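Side-chain contacts in nonribosomal peptide synthase (Streptomyces sp. MJ635-86F5, PDB 5JJP), which activates aliphatic beta-amino acids by adenylation, probably using ATP as the nucleotide donor: residues 315-320 with 340-345; 272-275 with 279-282; 382-387 with 404-409; 233-238 with 333-338; 74-79 with 132-137. One frame throughout, in Å; residues are numbered along the deposited sequence.

Interaction 1 (315-320 with 340-345)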
# COMPACT_ATOMS: atom_id res chain seq x y z
N GLU A 315 21.94 -14.96 -6.45
CA GLU A 315 21.93 -15.05 -7.89
C GLU A 315 21.51 -13.70 -8.48
O GLU A 315 22.19 -13.13 -9.35
CB GLU A 315 21.00 -16.18 -8.32
CG GLU A 315 21.47 -16.98 -9.53
CD GLU A 315 20.60 -18.22 -9.79
OE1 GLU A 315 20.41 -18.57 -10.98
OE2 GLU A 315 20.07 -18.81 -8.81
N LEU A 316 20.42 -13.14 -7.94
CA LEU A 316 19.92 -11.81 -8.38
C LEU A 316 20.93 -10.67 -8.17
O LEU A 316 21.17 -9.91 -9.12
CB LEU A 316 18.59 -11.44 -7.72
CG LEU A 316 17.93 -10.12 -8.16
CD1 LEU A 316 17.49 -10.19 -9.62
CD2 LEU A 316 16.74 -9.79 -7.26
N GLN A 317 21.55 -10.60 -6.99
CA GLN A 317 22.66 -9.65 -6.79
C GLN A 317 23.75 -9.81 -7.84
O GLN A 317 24.29 -8.83 -8.36
CB GLN A 317 23.31 -9.85 -5.43
CG GLN A 317 22.47 -9.44 -4.27
CD GLN A 317 23.19 -9.60 -2.95
OE1 GLN A 317 23.70 -10.69 -2.61
NE2 GLN A 317 23.25 -8.52 -2.18
N GLY A 318 24.10 -11.06 -8.12
CA GLY A 318 25.09 -11.42 -9.14
C GLY A 318 24.78 -10.91 -10.53
O GLY A 318 25.65 -10.41 -11.23
N LEU A 319 23.52 -10.98 -10.92
CA LEU A 319 23.11 -10.42 -12.21
C LEU A 319 22.98 -8.90 -12.17
O LEU A 319 23.09 -8.26 -13.22
CB LEU A 319 21.78 -11.02 -12.65
CG LEU A 319 21.73 -12.53 -12.85
CD1 LEU A 319 20.28 -12.99 -13.03
CD2 LEU A 319 22.59 -12.92 -14.03
N LEU A 320 22.72 -8.33 -11.00
CA LEU A 320 22.48 -6.89 -10.88
C LEU A 320 23.40 -6.25 -9.86
O LEU A 320 22.96 -5.83 -8.81
CB LEU A 320 21.02 -6.65 -10.50
CG LEU A 320 20.04 -6.95 -11.63
CD1 LEU A 320 18.62 -7.00 -11.11
CD2 LEU A 320 20.18 -5.98 -12.78
N THR A 340 14.88 -2.84 5.49
CA THR A 340 16.22 -3.28 5.78
C THR A 340 17.01 -3.34 4.46
O THR A 340 16.50 -3.86 3.47
CB THR A 340 16.14 -4.66 6.43
OG1 THR A 340 15.59 -4.52 7.73
CG2 THR A 340 17.46 -5.30 6.53
N ASP A 341 18.21 -2.80 4.46
CA ASP A 341 19.14 -2.99 3.36
C ASP A 341 19.60 -4.46 3.32
O ASP A 341 19.98 -5.03 4.32
CB ASP A 341 20.38 -2.05 3.50
CG ASP A 341 20.02 -0.58 3.32
OD1 ASP A 341 19.28 -0.26 2.41
OD2 ASP A 341 20.47 0.29 4.09
N VAL A 342 19.56 -5.05 2.15
CA VAL A 342 20.21 -6.33 1.89
C VAL A 342 21.71 -6.08 1.62
O VAL A 342 22.07 -5.29 0.76
CB VAL A 342 19.56 -6.99 0.65
CG1 VAL A 342 20.29 -8.25 0.23
CG2 VAL A 342 18.10 -7.33 0.96
N PRO A 343 22.61 -6.71 2.41
CA PRO A 343 24.04 -6.45 2.18
C PRO A 343 24.49 -7.00 0.83
O PRO A 343 23.97 -8.05 0.41
CB PRO A 343 24.74 -7.19 3.32
CG PRO A 343 23.68 -7.83 4.14
CD PRO A 343 22.34 -7.62 3.53
N ASP A 344 25.38 -6.27 0.15
CA ASP A 344 25.98 -6.71 -1.12
C ASP A 344 27.48 -6.70 -0.97
O ASP A 344 28.08 -5.65 -0.80
CB ASP A 344 25.57 -5.81 -2.31
CG ASP A 344 26.00 -6.39 -3.70
OD1 ASP A 344 25.95 -5.66 -4.74
OD2 ASP A 344 26.37 -7.60 -3.77
N PRO A 345 28.11 -7.87 -1.02
CA PRO A 345 27.50 -9.15 -1.22
C PRO A 345 26.95 -9.72 0.07
O PRO A 345 27.32 -9.33 1.18
CB PRO A 345 28.67 -9.99 -1.76
CG PRO A 345 29.86 -9.43 -1.05
CD PRO A 345 29.57 -7.97 -0.81
O HOH W 1 23.34 -5.72 -6.43
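Gln-317, on the last full turn of helix 310-319, reaches across to the backbone of Pro-343 and lies alongside Asp-344. Its CG stands anti to the carbonyl carbon (chi1 -70°) and the chain runs on extended, which carries the terminal amide well clear of the helix. NE2 donates to Pro-343 O over 2.7 Å; the acceptor lies close to the amide plane, while the donor is tilted from the plane of the peptide carbonyl. Asp-344 runs the other way, its side chain sliding past Gln-317 antiparallel to it, with carboxylate and amide planes 35° apart. CB of Asp-344 comes within 3.6 Å of Gln-317 NE2, a flank contact rather than a bond. Val-342 CG1 also approaches Gln-317 NE2, at 3.8 Å. Gln-317 OE1 receives a weak hydrogen bond from Leu-346 N, so both ends of the amide have a partner, which helps fix its rotation. An alanine here would strip away the whole amide, and the carbonyl of Pro-343 and the NH of Leu-346 would probably each lose a partner. The cis peptide before Pro-345 turns the chain just beyond this grip. The layout belongs to a layered alpha/beta fold: a beta-alpha-beta crossover helix, between strands 300-304 and 324-329, is pinned to the chain leaving antiparallel edge strand 338-341.

Interaction 2 (272-275 with 279-282); sequences TQVH and SLWR
Val-274, on a central strand of the six-stranded, mostly parallel sheet, packs against Leu-280 and Trp-281 in the turn that leads into helix 282-287. The contact sits at the start of a beta-alpha-beta crossover: strand 273-276 gives way to helices, and the chain returns as the neighbouring parallel strand 300-304. The bridging interactions are apolar. Val-274 CG1, placed anti to the backbone N (chi1 171°), is the branch that does the touching. It meets Trp-281 CZ2 at 3.9 Å, coming in at a slant that is neither face-on nor edge-on. The same methyl reaches Leu-280 CD2 at 4.1 Å, so one branch serves both partners. Within the turn itself, Leu-280 CD2 lies over one face of the Trp-281 indole, 3.9 Å above its plane and offset toward the rim; leucine and tryptophan therefore present themselves to the strand as a joined surface. Around this group, Ile-301 and Phe-303 of the next strand touch the indole, and Leu-266 of helix 259-268 touches Val-274. Backbone bonding shapes the turn, with Arg-282 N donating to Ser-279 O over 3.2 Å. Polar side-chain bonding belongs to the other face of the strand, where Gln-273 and His-275 alternate with Val-274. Gln-273 NE2 is held by Leu-216 O and Ser-300 OG, which steadies the amide and leaves its oxygen directed at the imidazole. His-275 NE2 donates to Gln-273 OE1 over 2.8 Å; OE1 lies close to the ring plane, while NE2 is tilted 28° from the plane of the amide carbonyl.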
# COMPACT_ATOMS: atom_id res chain seq x y z
N THR A 272 13.52 2.87 -12.59
CA THR A 272 14.66 2.89 -11.65
C THR A 272 14.45 2.02 -10.43
O THR A 272 15.41 1.60 -9.80
CB THR A 272 14.97 4.29 -11.16
OG1 THR A 272 13.85 4.82 -10.45
CG2 THR A 272 15.30 5.22 -12.37
N GLN A 273 13.20 1.73 -10.08
CA GLN A 273 12.95 0.92 -8.88
C GLN A 273 11.81 -0.04 -9.11
O GLN A 273 10.79 0.33 -9.70
CB GLN A 273 12.66 1.82 -7.70
CG GLN A 273 12.46 1.08 -6.38
CD GLN A 273 12.32 2.02 -5.21
OE1 GLN A 273 11.22 2.30 -4.78
NE2 GLN A 273 13.44 2.56 -4.75
N VAL A 274 12.01 -1.29 -8.75
CA VAL A 274 10.99 -2.28 -8.91
C VAL A 274 10.48 -2.72 -7.54
O VAL A 274 11.27 -3.01 -6.64
CB VAL A 274 11.45 -3.49 -9.67
CG1 VAL A 274 10.36 -4.57 -9.61
CG2 VAL A 274 11.71 -3.15 -11.11
N HIS A 275 9.16 -2.71 -7.39
CA HIS A 275 8.48 -3.26 -6.22
C HIS A 275 7.81 -4.56 -6.62
O HIS A 275 7.13 -4.61 -7.65
CB HIS A 275 7.35 -2.32 -5.74
CG HIS A 275 7.82 -1.03 -5.17
ND1 HIS A 275 6.97 -0.14 -4.56
CD2 HIS A 275 9.05 -0.48 -5.09
CE1 HIS A 275 7.65 0.90 -4.12
NE2 HIS A 275 8.92 0.73 -4.47
N SER A 279 9.45 -13.86 -5.61
CA SER A 279 9.22 -14.87 -6.67
C SER A 279 9.02 -14.26 -8.03
O SER A 279 9.14 -14.94 -9.03
CB SER A 279 8.00 -15.73 -6.34
OG SER A 279 6.79 -14.96 -6.29
N LEU A 280 8.66 -12.99 -8.09
CA LEU A 280 8.66 -12.25 -9.34
C LEU A 280 9.91 -12.54 -10.18
O LEU A 280 9.84 -12.61 -11.40
CB LEU A 280 8.59 -10.75 -9.04
CG LEU A 280 8.90 -9.82 -10.18
CD1 LEU A 280 7.84 -9.98 -11.25
CD2 LEU A 280 8.93 -8.38 -9.68
N TRP A 281 11.05 -12.63 -9.51
CA TRP A 281 12.34 -12.68 -10.20
C TRP A 281 12.76 -14.09 -10.65
O TRP A 281 13.57 -14.21 -11.55
CB TRP A 281 13.42 -12.07 -9.31
CG TRP A 281 13.19 -10.59 -9.07
CD1 TRP A 281 12.59 -10.03 -7.99
CD2 TRP A 281 13.51 -9.53 -9.95
NE1 TRP A 281 12.54 -8.67 -8.14
CE2 TRP A 281 13.10 -8.35 -9.33
CE3 TRP A 281 14.11 -9.46 -11.19
CZ2 TRP A 281 13.26 -7.12 -9.93
CZ3 TRP A 281 14.29 -8.20 -11.78
CH2 TRP A 281 13.85 -7.07 -11.16
N ARG A 282 12.20 -15.13 -10.03
CA ARG A 282 12.61 -16.52 -10.32
C ARG A 282 12.49 -16.90 -11.79
O ARG A 282 13.45 -17.38 -12.38
CB ARG A 282 11.87 -17.53 -9.44
CG ARG A 282 12.62 -17.91 -8.15
CD ARG A 282 12.43 -19.39 -7.77
NE ARG A 282 11.07 -19.67 -7.30
CZ ARG A 282 10.54 -19.31 -6.12
NH1 ARG A 282 11.23 -18.63 -5.21
NH2 ARG A 282 9.27 -19.63 -5.86

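Interaction 3 (382-387 with 404-409); sequences EIYLRS and ALVPDP
Val-406 meets Tyr-384 within an antiparallel sheet in which strands 381-386 and 405-407 both pair with long strand 417-427. Val-406 CG2 approaches Tyr-384 CE2 at 4.4 Å, a loose apolar touch on a ring that also stacks with Tyr-367. Two residues on, Asp-408 carries the polar part. In a salt bridge, the guanidinium of Arg-386 holds its carboxylate end-on through two hydrogen bonds, NH1 to OD2 at 2.8 Å and NH2 to OD1 at the same length. The planes stand 68° apart, so both oxygens are met from above the carboxylate plane rather than within it. The bend of the arginine chain at chi3 (-53°) turns its head into this position. OD1 also accepts from Leu-410 N, closing an Asx turn that helps orient the carboxylate. A methionine replacing Arg-386 would remove both donors and is likely to leave the charge of Asp-408 without its mate. Pro-409 returns the chain to the tyrosine: its CG rests obliquely against the ring, 4.0 Å from Tyr-384 CD2.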
# COMPACT_ATOMS: atom_id res chain seq x y z
N GLU A 382 6.89 -13.39 20.50
CA GLU A 382 5.97 -12.78 19.54
C GLU A 382 6.28 -11.30 19.35
O GLU A 382 6.54 -10.59 20.34
CB GLU A 382 4.53 -12.88 20.02
CG GLU A 382 3.55 -12.30 19.03
CD GLU A 382 2.10 -12.47 19.46
OE1 GLU A 382 1.87 -12.80 20.64
OE2 GLU A 382 1.22 -12.20 18.61
N ILE A 383 6.31 -10.85 18.09
CA ILE A 383 6.58 -9.41 17.82
C ILE A 383 5.34 -8.59 18.16
O ILE A 383 4.27 -8.91 17.69
CB ILE A 383 6.96 -9.10 16.35
CG1 ILE A 383 8.22 -9.85 15.94
CG2 ILE A 383 7.19 -7.61 16.16
CD1 ILE A 383 8.41 -9.91 14.43
N TYR A 384 5.52 -7.61 19.06
CA TYR A 384 4.56 -6.54 19.33
C TYR A 384 5.07 -5.24 18.67
O TYR A 384 6.20 -4.84 18.86
CB TYR A 384 4.41 -6.25 20.81
CG TYR A 384 3.66 -7.30 21.62
CD1 TYR A 384 3.74 -8.67 21.32
CD2 TYR A 384 2.94 -6.93 22.76
CE1 TYR A 384 3.09 -9.62 22.11
CE2 TYR A 384 2.28 -7.86 23.55
CZ TYR A 384 2.37 -9.20 23.24
OH TYR A 384 1.71 -10.12 24.00
N LEU A 385 4.19 -4.61 17.85
CA LEU A 385 4.54 -3.40 17.10
C LEU A 385 3.88 -2.16 17.73
O LEU A 385 2.67 -2.09 17.89
CB LEU A 385 4.14 -3.56 15.66
CG LEU A 385 4.33 -2.39 14.72
CD1 LEU A 385 5.78 -2.06 14.41
CD2 LEU A 385 3.62 -2.75 13.44
N ARG A 386 4.72 -1.22 18.11
CA ARG A 386 4.33 0.05 18.62
C ARG A 386 4.53 1.04 17.45
O ARG A 386 5.64 1.27 17.02
CB ARG A 386 5.24 0.41 19.79
CG ARG A 386 4.93 1.72 20.47
CD ARG A 386 5.97 2.06 21.51
NE ARG A 386 6.16 0.96 22.48
CZ ARG A 386 5.44 0.84 23.60
NH1 ARG A 386 4.48 1.70 23.91
NH2 ARG A 386 5.70 -0.15 24.40
N SER A 387 3.45 1.65 16.98
CA SER A 387 3.55 2.51 15.83
C SER A 387 2.32 3.39 15.62
O SER A 387 1.19 2.91 15.74
CB SER A 387 3.70 1.61 14.59
OG SER A 387 3.57 2.35 13.37
N ALA A 404 -5.94 -8.11 19.09
CA ALA A 404 -4.78 -7.67 18.28
C ALA A 404 -4.22 -6.36 18.81
O ALA A 404 -3.02 -6.23 18.93
CB ALA A 404 -5.18 -7.53 16.84
N LEU A 405 -5.10 -5.41 19.15
CA LEU A 405 -4.67 -4.13 19.69
C LEU A 405 -4.81 -4.06 21.21
O LEU A 405 -5.91 -3.83 21.72
CB LEU A 405 -5.47 -3.00 19.05
CG LEU A 405 -5.17 -2.78 17.56
CD1 LEU A 405 -6.17 -1.81 16.99
CD2 LEU A 405 -3.77 -2.22 17.34
N VAL A 406 -3.69 -4.25 21.90
CA VAL A 406 -3.69 -4.42 23.32
C VAL A 406 -3.01 -3.30 24.07
O VAL A 406 -2.13 -2.61 23.53
CB VAL A 406 -3.08 -5.75 23.71
CG1 VAL A 406 -3.70 -6.87 22.90
CG2 VAL A 406 -1.59 -5.74 23.50
N PRO A 407 -3.40 -3.11 25.34
CA PRO A 407 -2.72 -2.10 26.16
C PRO A 407 -1.22 -2.34 26.18
O PRO A 407 -0.78 -3.49 26.24
CB PRO A 407 -3.30 -2.35 27.56
CG PRO A 407 -4.65 -2.92 27.31
CD PRO A 407 -4.43 -3.84 26.12
N ASP A 408 -0.46 -1.27 26.05
CA ASP A 408 0.99 -1.34 26.12
C ASP A 408 1.41 -2.20 27.31
O ASP A 408 1.17 -1.84 28.45
CB ASP A 408 1.52 0.08 26.27
CG ASP A 408 3.01 0.16 26.34
OD1 ASP A 408 3.72 -0.85 26.23
OD2 ASP A 408 3.49 1.29 26.51
N PRO A 409 2.05 -3.35 27.06
CA PRO A 409 2.38 -4.22 28.20
C PRO A 409 3.38 -3.59 29.18
O PRO A 409 3.39 -3.95 30.35
CB PRO A 409 2.96 -5.46 27.53
CG PRO A 409 3.43 -4.98 26.19
CD PRO A 409 2.46 -3.93 25.78

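Interaction 4 (233-238 with 333-338); sequences FCLGGI and ESMAAS
Met-335 lays its thioether end on the backbone of Gly-236, joining the loop after strand 324-329 to helix 232-243. By sequence, the loop carries the end of the A5 core motif of adenylate-forming enzymes, with Met-335 just beyond it, and the helix begins within the stretch that corresponds to their A4 motif; in relatives these two elements border the adenylate and acid-binding pocket, and this contact probably lies at its margin. In the first shell, the methyl CE of Met-335 comes within 3.4 Å of Gly-236 CA. SD follows closely, 3.5 Å from the same carbon. A side chain on Gly-236 would point straight into the sulfur, so the close approach depends on the bare alpha carbon. Leu-235 adds a marginal apolar touch, its CG 4.5 Å from Met-335 CE. The methionine gets there with CG anti to the backbone N (chi1 -174°) and a bend at chi3 (-90°) that directs the methyl onto the helix. Farther out, Tyr-183 of strand 181-186 touches both Met-335 and Leu-235, while Asn-204 and Phe-207 of helix 201-212 also meet the methionine. The backbone behind it is unusual: Met-335 has a positive phi of 66° and forms the corner of a classic gamma turn, whose closing bond, Ala-336 N to Ser-334 O, is weak. Next along the chain, Ala-337 and Ser-338 both face Tyr-329 in a classic beta bulge, where the loop joins strand 338-341. A second weak bond ties the turn, with Ser-334 OG donating to Ala-336 O over 2.9 Å.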
# COMPACT_ATOMS: atom_id res chain seq x y z
N PHE A 233 -0.06 -3.82 -1.05
CA PHE A 233 1.24 -3.36 -1.52
C PHE A 233 1.16 -2.48 -2.78
O PHE A 233 2.03 -1.65 -3.00
CB PHE A 233 2.14 -4.61 -1.76
CG PHE A 233 3.61 -4.31 -1.95
CD1 PHE A 233 4.21 -3.19 -1.38
CD2 PHE A 233 4.42 -5.22 -2.69
CE1 PHE A 233 5.56 -2.94 -1.57
CE2 PHE A 233 5.78 -4.99 -2.86
CZ PHE A 233 6.34 -3.85 -2.31
N CYS A 234 0.10 -2.64 -3.58
CA CYS A 234 -0.08 -1.83 -4.75
C CYS A 234 -0.39 -0.40 -4.37
O CYS A 234 0.31 0.52 -4.78
CB CYS A 234 -1.19 -2.38 -5.64
SG CYS A 234 -1.60 -1.34 -7.05
N LEU A 235 -1.46 -0.22 -3.63
CA LEU A 235 -1.83 1.07 -3.12
C LEU A 235 -0.67 1.74 -2.33
O LEU A 235 -0.36 2.92 -2.53
CB LEU A 235 -3.08 0.93 -2.24
CG LEU A 235 -3.31 1.98 -1.17
CD1 LEU A 235 -3.65 3.32 -1.82
CD2 LEU A 235 -4.43 1.52 -0.23
N GLY A 236 -0.05 0.98 -1.45
CA GLY A 236 1.11 1.47 -0.70
C GLY A 236 2.25 2.00 -1.59
O GLY A 236 2.85 3.04 -1.28
N GLY A 237 2.57 1.26 -2.65
CA GLY A 237 3.68 1.55 -3.52
C GLY A 237 3.39 2.77 -4.31
O GLY A 237 4.24 3.65 -4.48
N ILE A 238 2.16 2.88 -4.77
CA ILE A 238 1.77 4.01 -5.56
C ILE A 238 1.75 5.21 -4.68
O ILE A 238 2.28 6.28 -5.06
CB ILE A 238 0.41 3.82 -6.19
CG1 ILE A 238 0.49 2.74 -7.29
CG2 ILE A 238 -0.11 5.11 -6.79
CD1 ILE A 238 -0.86 2.44 -7.90
N GLU A 333 -1.99 -4.79 8.64
CA GLU A 333 -2.40 -4.04 9.81
C GLU A 333 -1.60 -2.80 10.03
O GLU A 333 -2.07 -1.93 10.78
CB GLU A 333 -2.39 -4.91 11.06
CG GLU A 333 -3.62 -5.84 11.18
CD GLU A 333 -3.45 -7.18 10.42
OE1 GLU A 333 -2.51 -7.30 9.59
OE2 GLU A 333 -4.22 -8.12 10.72
N SER A 334 -0.41 -2.70 9.46
CA SER A 334 0.37 -1.44 9.55
C SER A 334 0.90 -0.95 8.20
O SER A 334 1.65 0.04 8.13
CB SER A 334 1.56 -1.57 10.49
OG SER A 334 2.43 -2.59 10.04
N MET A 335 0.43 -1.61 7.15
CA MET A 335 1.03 -1.57 5.80
C MET A 335 2.39 -2.21 5.76
O MET A 335 2.59 -3.13 4.99
CB MET A 335 1.04 -0.17 5.19
CG MET A 335 1.53 -0.21 3.75
SD MET A 335 0.94 1.18 2.75
CE MET A 335 -0.60 0.53 2.06
N ALA A 336 3.31 -1.72 6.58
CA ALA A 336 4.61 -2.34 6.78
C ALA A 336 5.15 -1.87 8.11
O ALA A 336 4.52 -1.04 8.77
CB ALA A 336 5.61 -1.99 5.67
N ALA A 337 6.27 -2.45 8.54
CA ALA A 337 6.80 -2.24 9.89
C ALA A 337 8.29 -1.97 9.88
O ALA A 337 8.79 -1.27 10.76
CB ALA A 337 6.45 -3.46 10.78
N SER A 338 9.04 -2.57 8.97
CA SER A 338 10.48 -2.36 8.92
C SER A 338 10.99 -2.50 7.53
O SER A 338 10.45 -3.23 6.71
CB SER A 338 11.23 -3.35 9.82
OG SER A 338 11.33 -4.62 9.18

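Interaction 5 (74-79 with 132-137)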
# COMPACT_ATOMS: atom_id res chain seq x y z
N ALA A 74 -16.21 15.68 -7.35
CA ALA A 74 -17.43 16.47 -7.56
C ALA A 74 -18.62 15.59 -8.00
O ALA A 74 -19.71 15.69 -7.44
CB ALA A 74 -17.18 17.57 -8.60
N GLU A 75 -18.40 14.70 -8.97
CA GLU A 75 -19.47 13.81 -9.46
C GLU A 75 -19.87 12.76 -8.39
O GLU A 75 -21.05 12.53 -8.16
CB GLU A 75 -19.07 13.15 -10.76
CG GLU A 75 -19.04 14.10 -11.94
CD GLU A 75 -18.31 13.50 -13.15
OE1 GLU A 75 -19.01 13.24 -14.19
OE2 GLU A 75 -17.04 13.29 -13.09
N LEU A 76 -18.89 12.20 -7.68
CA LEU A 76 -19.21 11.25 -6.65
C LEU A 76 -19.98 11.93 -5.53
O LEU A 76 -20.87 11.31 -4.96
CB LEU A 76 -17.98 10.55 -6.09
CG LEU A 76 -17.33 9.56 -7.05
CD1 LEU A 76 -15.97 9.14 -6.54
CD2 LEU A 76 -18.19 8.35 -7.23
N ASP A 77 -19.65 13.19 -5.23
CA ASP A 77 -20.29 13.88 -4.12
C ASP A 77 -21.76 14.16 -4.43
O ASP A 77 -22.56 14.34 -3.49
CB ASP A 77 -19.57 15.18 -3.79
CG ASP A 77 -19.96 15.75 -2.42
OD1 ASP A 77 -20.09 15.03 -1.44
OD2 ASP A 77 -20.09 16.96 -2.31
N ALA A 78 -22.13 14.18 -5.71
CA ALA A 78 -23.53 14.42 -6.07
C ALA A 78 -24.39 13.18 -5.72
O ALA A 78 -25.60 13.24 -5.83
CB ALA A 78 -23.67 14.77 -7.54
N LEU A 79 -23.76 12.06 -5.38
CA LEU A 79 -24.52 10.86 -5.05
C LEU A 79 -25.07 10.89 -3.64
O LEU A 79 -25.91 10.06 -3.27
CB LEU A 79 -23.68 9.61 -5.26
CG LEU A 79 -23.18 9.44 -6.68
CD1 LEU A 79 -22.33 8.20 -6.75
CD2 LEU A 79 -24.35 9.33 -7.63
N PRO A 132 -21.25 -1.84 1.54
CA PRO A 132 -20.88 -0.62 0.85
C PRO A 132 -22.11 -0.02 0.20
O PRO A 132 -23.00 -0.74 -0.20
CB PRO A 132 -19.95 -1.12 -0.25
CG PRO A 132 -20.39 -2.51 -0.51
CD PRO A 132 -20.72 -3.03 0.88
N ALA A 133 -22.13 1.29 0.11
CA ALA A 133 -23.19 1.98 -0.57
C ALA A 133 -22.96 2.10 -2.07
O ALA A 133 -23.91 2.38 -2.79
CB ALA A 133 -23.33 3.35 0.01
N LEU A 134 -21.73 1.85 -2.52
CA LEU A 134 -21.41 2.04 -3.96
C LEU A 134 -20.38 1.03 -4.43
O LEU A 134 -19.39 0.76 -3.75
CB LEU A 134 -20.89 3.45 -4.16
CG LEU A 134 -20.56 3.90 -5.60
CD1 LEU A 134 -21.80 3.97 -6.48
CD2 LEU A 134 -19.88 5.23 -5.57
N PHE A 135 -20.63 0.44 -5.58
CA PHE A 135 -19.67 -0.38 -6.28
C PHE A 135 -19.20 0.45 -7.46
O PHE A 135 -19.97 0.76 -8.36
CB PHE A 135 -20.30 -1.65 -6.76
CG PHE A 135 -19.36 -2.56 -7.55
CD1 PHE A 135 -18.54 -3.43 -6.90
CD2 PHE A 135 -19.32 -2.51 -8.96
CE1 PHE A 135 -17.71 -4.26 -7.60
CE2 PHE A 135 -18.51 -3.35 -9.67
CZ PHE A 135 -17.70 -4.24 -8.97
N LEU A 136 -17.93 0.84 -7.45
CA LEU A 136 -17.37 1.81 -8.41
C LEU A 136 -16.32 1.09 -9.25
O LEU A 136 -15.31 0.70 -8.72
CB LEU A 136 -16.71 2.92 -7.62
CG LEU A 136 -15.99 3.97 -8.44
CD1 LEU A 136 -16.91 4.52 -9.53
CD2 LEU A 136 -15.49 5.09 -7.56
N GLN A 137 -16.60 0.84 -10.52
CA GLN A 137 -15.71 0.04 -11.35
C GLN A 137 -15.17 0.84 -12.55
O GLN A 137 -15.66 1.90 -12.84
CB GLN A 137 -16.39 -1.27 -11.81
CG GLN A 137 -17.51 -1.12 -12.80
CD GLN A 137 -18.23 -2.44 -13.10
OE1 GLN A 137 -17.62 -3.47 -13.36
NE2 GLN A 137 -19.55 -2.38 -13.12
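Leu-76 and Leu-79 both hold CG anti to the carbonyl carbon (chi1 -71° and -59°), which aims their branches at the sheet, whereas Leu-134 sets its CG anti to the backbone N (chi1 -177°) and extends to meet them. CD2 of Leu-134 is the shared point. It lies 3.9 Å from Leu-76 CD2, the two side chains crossing at a slant. The same methyl stands 4.0 Å from Leu-79 CD1, this time with the side chains at about a right angle, so it is received by two leucines three residues apart. Leu-136, pointing to the same face of the strand two residues on, offers CD2 to Leu-76 CD1 at 4.2 Å. Leu-76 thus divides its branches, one methyl for each strand residue. The alpha carbons of Leu-76 and Leu-136 stand 9.8 Å apart, so the leucine side chains span the distance between the two backbones. Here the C-terminal part of helix 62-77 and the chain running on to Leu-79 cover strand 134-138 of the five-stranded sheet, and Leu-107 of helix 95-107 also touches Leu-76. Phe-135 turns to the opposite face of that sheet. Every bridging atom is a methyl carbon, so the contact has no directional bond and no charge to satisfy: burial and the fit of branched side chains hold the two layers together.

How the interactions relate
From the N terminus, interaction 5 closes first, bringing helix 62-77 onto strand 134-138, far from interactions 1 and 2 across the chain's centre. Interaction 4 then opens at 233-238 and closes about a hundred residues later. Nested within that loop is the short closure of interaction 2, whose His-275 packs on Phe-233 and Gly-237. Interaction 1 opens at 315-320 inside the same loop but closes at 340-345 beyond it, so it crosses interaction 4; it also touches interaction 2 through Leu-316 and Trp-281, both reaching the six-stranded sheet. Interaction 3 comes last, within the antiparallel sheet, where Leu-385 meets Ser-334 and Ala-337 of interaction 4.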